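Local atomic coordinates of amphinase-2 (Rana pipiens, PDB entry 2P7S), a protein that cuts RNA as a secreted endonuclease of the pancreatic ribonuclease family and is toxic to cultured human carcinoma cells. Residues A[6-11]-A[54-59]; A[31-34]-A[39-42]; A[44-49]-A[106-111]. All blocks are in the same frame, centred on the assembly; numbering follows the deposited sequence. Where two conformers were deposited one is given.

Interaction 1 of 3, residues A[6-11]-A[54-59]; sequences REWEKF and PVKEIC
W8 meets K56 across two helices of the RNase A fold, 6-15 and 52-56; the nearest CA atoms of segments 6-11 and 54-59, those of W8 and K56, are 8.8 Å apart. The indole bridges that gap because its CG lies anti to the backbone N (chi1 170°), which carries the benzo end outward until CZ2 comes to 4.0 Å from K56 CB. The lysine chain crosses the indole at about a right angle; its CD sits 4.0 Å above one ring face, shifted toward the rim. A long, extended lysine suits this edge of the core, since its methylenes can lie over the rim of the indole while its amine goes on beyond. I16, Y104 and P105 also pack against W8. One helical turn on, F11 points the same way and brings CE2 to 3.8 Å from V55 CG1. The two side chains cross obliquely, the short branched valine offering CG1 to the ring, and the same F11 ring meets that of H15. The contact between these two segments is thus one of carbon with carbon, and depends on shape and on exclusion of water rather than on directed polar bonds.

Interaction 2 of 3, residues A[31-34]-A[39-42]; sequences NDPA and GQCK
Q40 lies against the backbone of N31 and the ring of P33, in a loop that turns back on itself so tightly that the CA atoms of N31 and Q40 are 4.8 Å apart. The glutamine owes its fit to a bend: its chi2 of 99° is far from the usual staggered values and folds the amide back over the 31-34 segment. CG thereby touches the carbonyl carbon of N31 at 3.6 Å, while NE2 comes to 3.3 Å from P33 CA and 3.5 Å from P33 CB. The polar end is fixed elsewhere, NE2 being hydrogen-bonded to T36 OG1, in the turn that joins the two segments; the rigid proline gives the side chain a firm, apolar surface to rest on.

N31 holds its CG beside its own backbone N, and from there OD1 reaches C41 CB at 3.6 Å. Its ND2 is hydrogen-bonded to the carbonyl oxygens of N27 and C85, outside the two segments, a double use that suits an asparagine amide. D32 faces away from Q40 and instead shapes its own arm of the loop: OD1 accepts from A34 N at 2.9 Å (158° at the hydrogen), met from 42° out of the carboxylate plane, which makes an Asx turn.

At G39 phi is positive with an extended psi, where any side chain would collide with the carbonyl before it, which explains the glycine. C41 adopts a left-handed helical backbone and turns SG anti to its N, into the disulfide with C85. C41 and K42 open the Cys-Lys-x-x-Asn-Thr-Phe signature of the pancreatic ribonucleases; K42 belongs to the substrate site by similarity, and this disulfide-tied loop leads along the chain into the rest of that signature.

Interaction 3 of 3, residues A[44-49]-A[106-111]; sequences INTFIH and VHFVKT. With ACT (acetate ion), chain D; ACT (acetate ion), chain C.
T46 and F108 meet where segments 45-49 and 106-111 of the curled RNase A sheet run almost perpendicular to each other, contributing to the cleft that, as in relatives, probably takes the substrate. Classic beta bulges, V106-H107 facing T99 and V109-K110 facing C97, flank F108 in its strand.

The apolar part is a CH-pi contact: T46 CB lies 4.1 Å from the centroid of the F108 ring, off-centre, 29° from its normal. Threonine serves two purposes here. Its chi1 of -67° sets OG1 beside the backbone N and sends the methyl anti to that N, where CG2 touches F108 CZ at 3.6 Å. I48 adds a looser touch, with CD1 4.4 Å from F108 CD2. On the helix 6-15 side, F11 and H15 pack on the same phenylalanine. Were F108 replaced by alanine, T46 CG2 and I48 CD1 would probably lose their aromatic partner, with a gap opened beside H15.

The polar part runs through two acetates, probably from the crystallisation liquor. One is shared by both strands: T46 OG1 donates to its OXT at 2.7 Å and T111 N to its O at 3.0 Å. OG1 is also hydrogen-bonded to T78 OG1. T46 corresponds to the threonine that binds the pyrimidine in pancreatic ribonucleases, a substrate-binding role assigned by similarity.

The second acetate lies at H107, the proton donor by similarity, where relatives bind the scissile phosphate. F108 N gives a bond of 2.9 Å to OXT of this acetate, and H107 ND1 meets its O at the imidazole edge, in the ring plane, at 2.9 Å and 159°.

Overall arrangement
Interactions 1 and 3 are neighbours, with centres 11 Å apart, and they touch: E7 CB comes to 3.5 Å from V106 CG1, and F11 CD1 to 3.7 Å from H107 N. F11 thus links the helix packing to the probable catalytic centre, its side chain lying about 4 Å from that of H15 and about 6 Å from that of H107. Their segments alternate along the chain, with helix 52-56 next after strand 45-49, so the two contacts cross. Interaction 2 stands apart on the surface, its centre 20 Å from that of interaction 1 and 15 Å from that of interaction 3, but its 39-42 segment leads into the probable substrate-binding residues I44, N45 and T46.

Interaction 1 of 3, residues A[6-11]-A[54-59]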
loop_
_atom_site.group_PDB
_atom_site.type_symbol
_atom_site.label_atom_id
_atom_site.label_comp_id
_atom_site.label_asym_id
_atom_site.label_seq_id
_atom_site.Cartn_x
_atom_site.Cartn_y
_atom_site.Cartn_z
ATOM N N ARG A 6 -10.137 -4.299 -11.939
ATOM C CA ARG A 6 -9.118 -3.306 -12.272
ATOM C C ARG A 6 -8.579 -2.482 -11.101
ATOM O O ARG A 6 -7.361 -2.353 -10.938
ATOM C CB ARG A 6 -9.644 -2.375 -13.350
ATOM N N GLU A 7 -9.475 -1.909 -10.304
ATOM C CA GLU A 7 -9.066 -1.098 -9.161
ATOM C C GLU A 7 -8.256 -1.907 -8.144
ATOM O O GLU A 7 -7.277 -1.409 -7.587
ATOM C CB GLU A 7 -10.296 -0.468 -8.493
ATOM C CG GLU A 7 -10.962 0.608 -9.355
ATOM C CD GLU A 7 -12.180 1.235 -8.691
ATOM O OE1 GLU A 7 -13.190 0.530 -8.488
ATOM O OE2 GLU A 7 -12.126 2.437 -8.368
ATOM N N TRP A 8 -8.670 -3.149 -7.908
ATOM C CA TRP A 8 -7.973 -4.051 -6.989
ATOM C C TRP A 8 -6.576 -4.349 -7.532
ATOM O O TRP A 8 -5.590 -4.296 -6.794
ATOM C CB TRP A 8 -8.755 -5.364 -6.854
ATOM C CG TRP A 8 -8.054 -6.508 -6.124
ATOM C CD1 TRP A 8 -8.039 -7.824 -6.504
ATOM C CD2 TRP A 8 -7.363 -6.454 -4.862
ATOM N NE1 TRP A 8 -7.393 -8.589 -5.563
ATOM C CE2 TRP A 8 -6.969 -7.775 -4.545
ATOM C CE3 TRP A 8 -7.041 -5.421 -3.970
ATOM C CZ2 TRP A 8 -6.270 -8.092 -3.370
ATOM C CZ3 TRP A 8 -6.344 -5.739 -2.799
ATOM C CH2 TRP A 8 -5.968 -7.064 -2.514
ATOM N N GLU A 9 -6.496 -4.668 -8.822
ATOM C CA GLU A 9 -5.208 -4.981 -9.441
ATOM C C GLU A 9 -4.244 -3.807 -9.293
ATOM O O GLU A 9 -3.066 -3.995 -8.994
ATOM C CB GLU A 9 -5.385 -5.323 -10.925
ATOM C CG GLU A 9 -6.097 -6.644 -11.199
ATOM C CD GLU A 9 -5.355 -7.853 -10.644
ATOM O OE1 GLU A 9 -4.108 -7.883 -10.738
ATOM O OE2 GLU A 9 -6.019 -8.781 -10.125
ATOM N N LYS A 10 -4.751 -2.596 -9.498
ATOM C CA LYS A 10 -3.921 -1.407 -9.376
ATOM C C LYS A 10 -3.467 -1.234 -7.926
ATOM O O LYS A 10 -2.316 -0.868 -7.676
ATOM C CB LYS A 10 -4.692 -0.166 -9.828
ATOM C CG LYS A 10 -3.848 1.098 -9.871
ATOM C CD LYS A 10 -4.696 2.313 -10.197
ATOM C CE LYS A 10 -3.866 3.582 -10.191
ATOM N NZ LYS A 10 -4.702 4.793 -10.431
ATOM N N PHE A 11 -4.368 -1.497 -6.978
ATOM C CA PHE A 11 -4.037 -1.373 -5.560
ATOM C C PHE A 11 -2.930 -2.355 -5.175
ATOM O O PHE A 11 -1.980 -1.980 -4.485
ATOM C CB PHE A 11 -5.267 -1.641 -4.683
ATOM C CG PHE A 11 -4.992 -1.540 -3.203
ATOM C CD1 PHE A 11 -5.298 -0.381 -2.499
ATOM C CD2 PHE A 11 -4.421 -2.607 -2.516
ATOM C CE1 PHE A 11 -5.038 -0.286 -1.121
ATOM C CE2 PHE A 11 -4.157 -2.523 -1.148
ATOM C CZ PHE A 11 -4.466 -1.359 -0.449
ATOM N N PRO A 54 -4.910 -11.428 3.054
ATOM C CA PRO A 54 -5.163 -10.736 4.322
ATOM C C PRO A 54 -5.559 -9.271 4.122
ATOM O O PRO A 54 -6.333 -8.712 4.908
ATOM C CB PRO A 54 -3.836 -10.876 5.063
ATOM C CG PRO A 54 -3.315 -12.193 4.564
ATOM C CD PRO A 54 -3.602 -12.108 3.081
ATOM N N VAL A 55 -5.027 -8.650 3.075
ATOM C CA VAL A 55 -5.355 -7.255 2.804
ATOM C C VAL A 55 -6.767 -7.163 2.223
ATOM O O VAL A 55 -7.530 -6.258 2.559
ATOM C CB VAL A 55 -4.347 -6.609 1.816
ATOM C CG1 VAL A 55 -4.668 -5.122 1.646
ATOM C CG2 VAL A 55 -2.929 -6.777 2.335
ATOM N N LYS A 56 -7.120 -8.103 1.355
ATOM C CA LYS A 56 -8.457 -8.090 0.777
ATOM C C LYS A 56 -9.511 -8.330 1.859
ATOM O O LYS A 56 -10.600 -7.756 1.806
ATOM C CB LYS A 56 -8.576 -9.148 -0.322
ATOM C CG LYS A 56 -9.948 -9.191 -0.968
ATOM C CD LYS A 56 -9.949 -10.038 -2.228
ATOM C CE LYS A 56 -11.333 -10.054 -2.865
ATOM N NZ LYS A 56 -11.301 -10.742 -4.188
ATOM N N GLU A 57 -9.177 -9.159 2.846
ATOM C CA GLU A 57 -10.088 -9.469 3.947
ATOM C C GLU A 57 -10.584 -8.212 4.664
ATOM O O GLU A 57 -11.648 -8.219 5.289
ATOM C CB GLU A 57 -9.397 -10.377 4.974
ATOM C CG GLU A 57 -8.952 -11.736 4.448
ATOM C CD GLU A 57 -8.322 -12.601 5.527
ATOM O OE1 GLU A 57 -9.010 -12.904 6.524
ATOM O OE2 GLU A 57 -7.138 -12.978 5.383
ATOM N N ILE A 58 -9.807 -7.135 4.589
ATOM C CA ILE A 58 -10.186 -5.895 5.255
ATOM C C ILE A 58 -11.552 -5.409 4.769
ATOM O O ILE A 58 -12.277 -4.723 5.492
ATOM C CB ILE A 58 -9.148 -4.774 4.993
ATOM C CG1 ILE A 58 -7.759 -5.222 5.463
ATOM C CG2 ILE A 58 -9.560 -3.504 5.726
ATOM C CD1 ILE A 58 -6.633 -4.259 5.070
ATOM N N CYS A 59 -11.907 -5.780 3.546
ATOM C CA CYS A 59 -13.171 -5.353 2.957
ATOM C C CYS A 59 -14.277 -6.419 2.958
ATOM O O CYS A 59 -15.327 -6.218 2.350
ATOM C CB CYS A 59 -12.931 -4.905 1.514
ATOM S SG CYS A 59 -11.753 -3.528 1.292
#

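Interaction 2 of 3, residues A[31-34]-A[39-42]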
loop_
_atom_site.group_PDB
_atom_site.type_symbol
_atom_site.label_atom_id
_atom_site.label_comp_id
_atom_site.label_asym_id
_atom_site.label_seq_id
_atom_site.Cartn_x
_atom_site.Cartn_y
_atom_site.Cartn_z
ATOM N N ASN A 31 10.746 3.821 -8.403
ATOM C CA ASN A 31 11.137 4.155 -9.771
ATOM C C ASN A 31 11.023 2.957 -10.703
ATOM O O ASN A 31 11.575 2.955 -11.807
ATOM C CB ASN A 31 12.570 4.696 -9.787
ATOM C CG ASN A 31 12.699 5.997 -9.032
ATOM O OD1 ASN A 31 12.071 6.993 -9.390
ATOM N ND2 ASN A 31 13.504 5.997 -7.970
ATOM N N ASP A 32 10.304 1.936 -10.249
ATOM C CA ASP A 32 10.109 0.724 -11.030
ATOM C C ASP A 32 8.752 0.792 -11.727
ATOM O O ASP A 32 7.705 0.707 -11.077
ATOM C CB ASP A 32 10.153 -0.494 -10.106
ATOM C CG ASP A 32 10.184 -1.805 -10.867
ATOM O OD1 ASP A 32 9.745 -1.825 -12.036
ATOM O OD2 ASP A 32 10.638 -2.813 -10.286
ATOM N N PRO A 33 8.747 0.949 -13.060
ATOM C CA PRO A 33 7.472 1.022 -13.784
ATOM C C PRO A 33 6.544 -0.170 -13.546
ATOM O O PRO A 33 5.340 -0.078 -13.778
ATOM C CB PRO A 33 7.907 1.157 -15.248
ATOM C CG PRO A 33 9.264 0.528 -15.277
ATOM C CD PRO A 33 9.887 1.013 -13.992
ATOM N N ALA A 34 7.095 -1.279 -13.069
ATOM C CA ALA A 34 6.286 -2.464 -12.810
ATOM C C ALA A 34 5.369 -2.275 -11.601
ATOM O O ALA A 34 4.352 -2.961 -11.468
ATOM C CB ALA A 34 7.181 -3.671 -12.582
ATOM N N GLY A 39 2.667 6.534 -12.022
ATOM C CA GLY A 39 3.904 7.176 -12.437
ATOM C C GLY A 39 5.055 6.948 -11.471
ATOM O O GLY A 39 4.836 6.682 -10.290
ATOM N N GLN A 40 6.285 7.045 -11.972
ATOM C CA GLN A 40 7.464 6.854 -11.131
ATOM C C GLN A 40 7.905 8.147 -10.452
ATOM O O GLN A 40 7.504 9.242 -10.844
ATOM C CB GLN A 40 8.640 6.306 -11.948
ATOM C CG GLN A 40 8.472 4.875 -12.436
ATOM C CD GLN A 40 8.021 4.798 -13.878
ATOM O OE1 GLN A 40 8.733 5.235 -14.785
ATOM N NE2 GLN A 40 6.835 4.242 -14.101
ATOM N N CYS A 41 8.734 7.999 -9.422
ATOM C CA CYS A 41 9.267 9.127 -8.669
ATOM C C CYS A 41 8.194 10.000 -8.019
ATOM O O CYS A 41 8.309 11.222 -7.994
ATOM C CB CYS A 41 10.153 9.988 -9.580
ATOM S SG CYS A 41 11.091 11.289 -8.719
ATOM N N LYS A 42 7.150 9.374 -7.490
ATOM C CA LYS A 42 6.087 10.120 -6.826
ATOM C C LYS A 42 6.557 10.547 -5.436
ATOM O O LYS A 42 7.431 9.910 -4.842
ATOM C CB LYS A 42 4.822 9.260 -6.732
ATOM C CG LYS A 42 4.151 9.035 -8.079
ATOM C CD LYS A 42 3.668 10.357 -8.665
ATOM C CE LYS A 42 3.266 10.215 -10.121
ATOM N NZ LYS A 42 2.752 11.495 -10.698
#

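Interaction 3 of 3, residues A[44-49]-A[106-111]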
loop_
_atom_site.group_PDB
_atom_site.type_symbol
_atom_site.label_atom_id
_atom_site.label_comp_id
_atom_site.label_asym_id
_atom_site.label_seq_id
_atom_site.Cartn_x
_atom_site.Cartn_y
_atom_site.Cartn_z
ATOM N N ILE A 44 5.207 10.323 -2.383
ATOM C CA ILE A 44 5.040 9.409 -1.261
ATOM C C ILE A 44 4.160 8.194 -1.535
ATOM O O ILE A 44 3.191 8.270 -2.301
ATOM C CB ILE A 44 4.473 10.170 -0.037
ATOM C CG1 ILE A 44 4.380 9.236 1.172
ATOM C CG2 ILE A 44 3.095 10.754 -0.381
ATOM C CD1 ILE A 44 4.022 9.945 2.466
ATOM N N ASN A 45 4.515 7.071 -0.916
ATOM C CA ASN A 45 3.737 5.837 -1.050
ATOM C C ASN A 45 4.043 4.853 0.067
ATOM O O ASN A 45 5.175 4.780 0.545
ATOM C CB ASN A 45 3.996 5.139 -2.385
ATOM C CG ASN A 45 2.968 4.043 -2.665
ATOM O OD1 ASN A 45 1.775 4.325 -2.797
ATOM N ND2 ASN A 45 3.421 2.797 -2.734
ATOM N N THR A 46 3.029 4.096 0.480
ATOM C CA THR A 46 3.200 3.102 1.536
ATOM C C THR A 46 3.014 1.695 0.967
ATOM O O THR A 46 2.068 1.433 0.215
ATOM C CB THR A 46 2.194 3.334 2.692
ATOM O OG1 THR A 46 2.510 4.566 3.354
ATOM C CG2 THR A 46 2.272 2.207 3.703
ATOM N N PHE A 47 3.943 0.805 1.307
ATOM C CA PHE A 47 3.915 -0.577 0.850
ATOM C C PHE A 47 3.576 -1.534 1.984
ATOM O O PHE A 47 4.076 -1.395 3.097
ATOM C CB PHE A 47 5.269 -0.954 0.245
ATOM C CG PHE A 47 5.609 -0.180 -0.992
ATOM C CD1 PHE A 47 6.260 1.047 -0.910
ATOM C CD2 PHE A 47 5.242 -0.663 -2.244
ATOM C CE1 PHE A 47 6.537 1.779 -2.064
ATOM C CE2 PHE A 47 5.512 0.064 -3.406
ATOM C CZ PHE A 47 6.160 1.286 -3.317
ATOM N N ILE A 48 2.741 -2.522 1.681
ATOM C CA ILE A 48 2.301 -3.495 2.675
ATOM C C ILE A 48 3.022 -4.822 2.446
ATOM O O ILE A 48 2.870 -5.443 1.396
ATOM C CB ILE A 48 0.771 -3.731 2.567
ATOM C CG1 ILE A 48 0.035 -2.393 2.525
ATOM C CG2 ILE A 48 0.286 -4.558 3.745
ATOM C CD1 ILE A 48 -1.375 -2.496 1.945
ATOM N N HIS A 49 3.810 -5.243 3.431
ATOM C CA HIS A 49 4.560 -6.492 3.336
ATOM C C HIS A 49 3.656 -7.636 3.767
ATOM O O HIS A 49 3.634 -8.027 4.941
ATOM C CB HIS A 49 5.793 -6.421 4.239
ATOM C CG HIS A 49 6.772 -5.368 3.829
ATOM N ND1 HIS A 49 7.779 -5.605 2.917
ATOM C CD2 HIS A 49 6.861 -4.058 4.159
ATOM C CE1 HIS A 49 8.446 -4.484 2.703
ATOM N NE2 HIS A 49 7.909 -3.530 3.444
ATOM N N VAL A 106 -9.467 -0.550 -2.868
ATOM C CA VAL A 106 -9.213 0.239 -4.066
ATOM C C VAL A 106 -8.321 1.457 -3.844
ATOM O O VAL A 106 -7.763 1.998 -4.795
ATOM C CB VAL A 106 -10.546 0.703 -4.746
ATOM C CG1 VAL A 106 -11.378 -0.514 -5.132
ATOM C CG2 VAL A 106 -11.344 1.609 -3.820
ATOM N N HIS A 107 -8.164 1.886 -2.599
ATOM C CA HIS A 107 -7.329 3.058 -2.349
ATOM C C HIS A 107 -6.710 3.031 -0.965
ATOM O O HIS A 107 -7.361 2.666 0.012
ATOM C CB HIS A 107 -8.165 4.337 -2.518
ATOM C CG HIS A 107 -7.377 5.605 -2.378
ATOM N ND1 HIS A 107 -6.409 5.987 -3.284
ATOM C CD2 HIS A 107 -7.412 6.577 -1.432
ATOM C CE1 HIS A 107 -5.881 7.137 -2.902
ATOM N NE2 HIS A 107 -6.473 7.517 -1.781
ATOM N N PHE A 108 -5.439 3.414 -0.879
ATOM C CA PHE A 108 -4.771 3.454 0.412
ATOM C C PHE A 108 -4.933 4.872 0.952
ATOM O O PHE A 108 -4.478 5.829 0.333
ATOM C CB PHE A 108 -3.290 3.112 0.270
ATOM C CG PHE A 108 -2.570 3.017 1.579
ATOM C CD1 PHE A 108 -2.072 4.159 2.202
ATOM C CD2 PHE A 108 -2.417 1.792 2.209
ATOM C CE1 PHE A 108 -1.431 4.076 3.434
ATOM C CE2 PHE A 108 -1.779 1.698 3.448
ATOM C CZ PHE A 108 -1.288 2.842 4.058
ATOM N N VAL A 109 -5.598 4.995 2.096
ATOM C CA VAL A 109 -5.851 6.299 2.705
ATOM C C VAL A 109 -4.731 6.746 3.643
ATOM O O VAL A 109 -4.150 7.820 3.466
ATOM C CB VAL A 109 -7.191 6.280 3.494
ATOM C CG1 VAL A 109 -7.471 7.658 4.112
ATOM C CG2 VAL A 109 -8.330 5.873 2.565
ATOM N N LYS A 110 -4.432 5.929 4.644
ATOM C CA LYS A 110 -3.378 6.268 5.593
ATOM C C LYS A 110 -2.986 5.079 6.447
ATOM O O LYS A 110 -3.681 4.066 6.480
ATOM C CB LYS A 110 -3.844 7.392 6.522
ATOM C CG LYS A 110 -5.032 7.003 7.391
ATOM C CD LYS A 110 -5.457 8.121 8.340
ATOM C CE LYS A 110 -4.470 8.301 9.486
ATOM N NZ LYS A 110 -4.970 9.275 10.502
ATOM N N THR A 111 -1.857 5.218 7.135
ATOM C CA THR A 111 -1.371 4.185 8.036
ATOM C C THR A 111 -2.121 4.416 9.350
ATOM O O THR A 111 -2.390 5.559 9.720
ATOM C CB THR A 111 0.158 4.316 8.261
ATOM O OG1 THR A 111 0.853 4.010 7.043
ATOM C CG2 THR A 111 0.620 3.371 9.344
HETATM C C ACT D . -4.522 3.708 -4.752
HETATM O O ACT D . -4.998 4.648 -5.426
HETATM O OXT ACT D . -4.190 3.701 -3.476
HETATM C CH3 ACT D . -4.295 2.403 -5.501
HETATM C C ACT C . 0.961 7.196 5.348
HETATM O O ACT C . 0.019 7.328 6.163
HETATM O OXT ACT C . 0.968 6.551 4.198
HETATM C CH3 ACT C . 2.272 7.865 5.726
#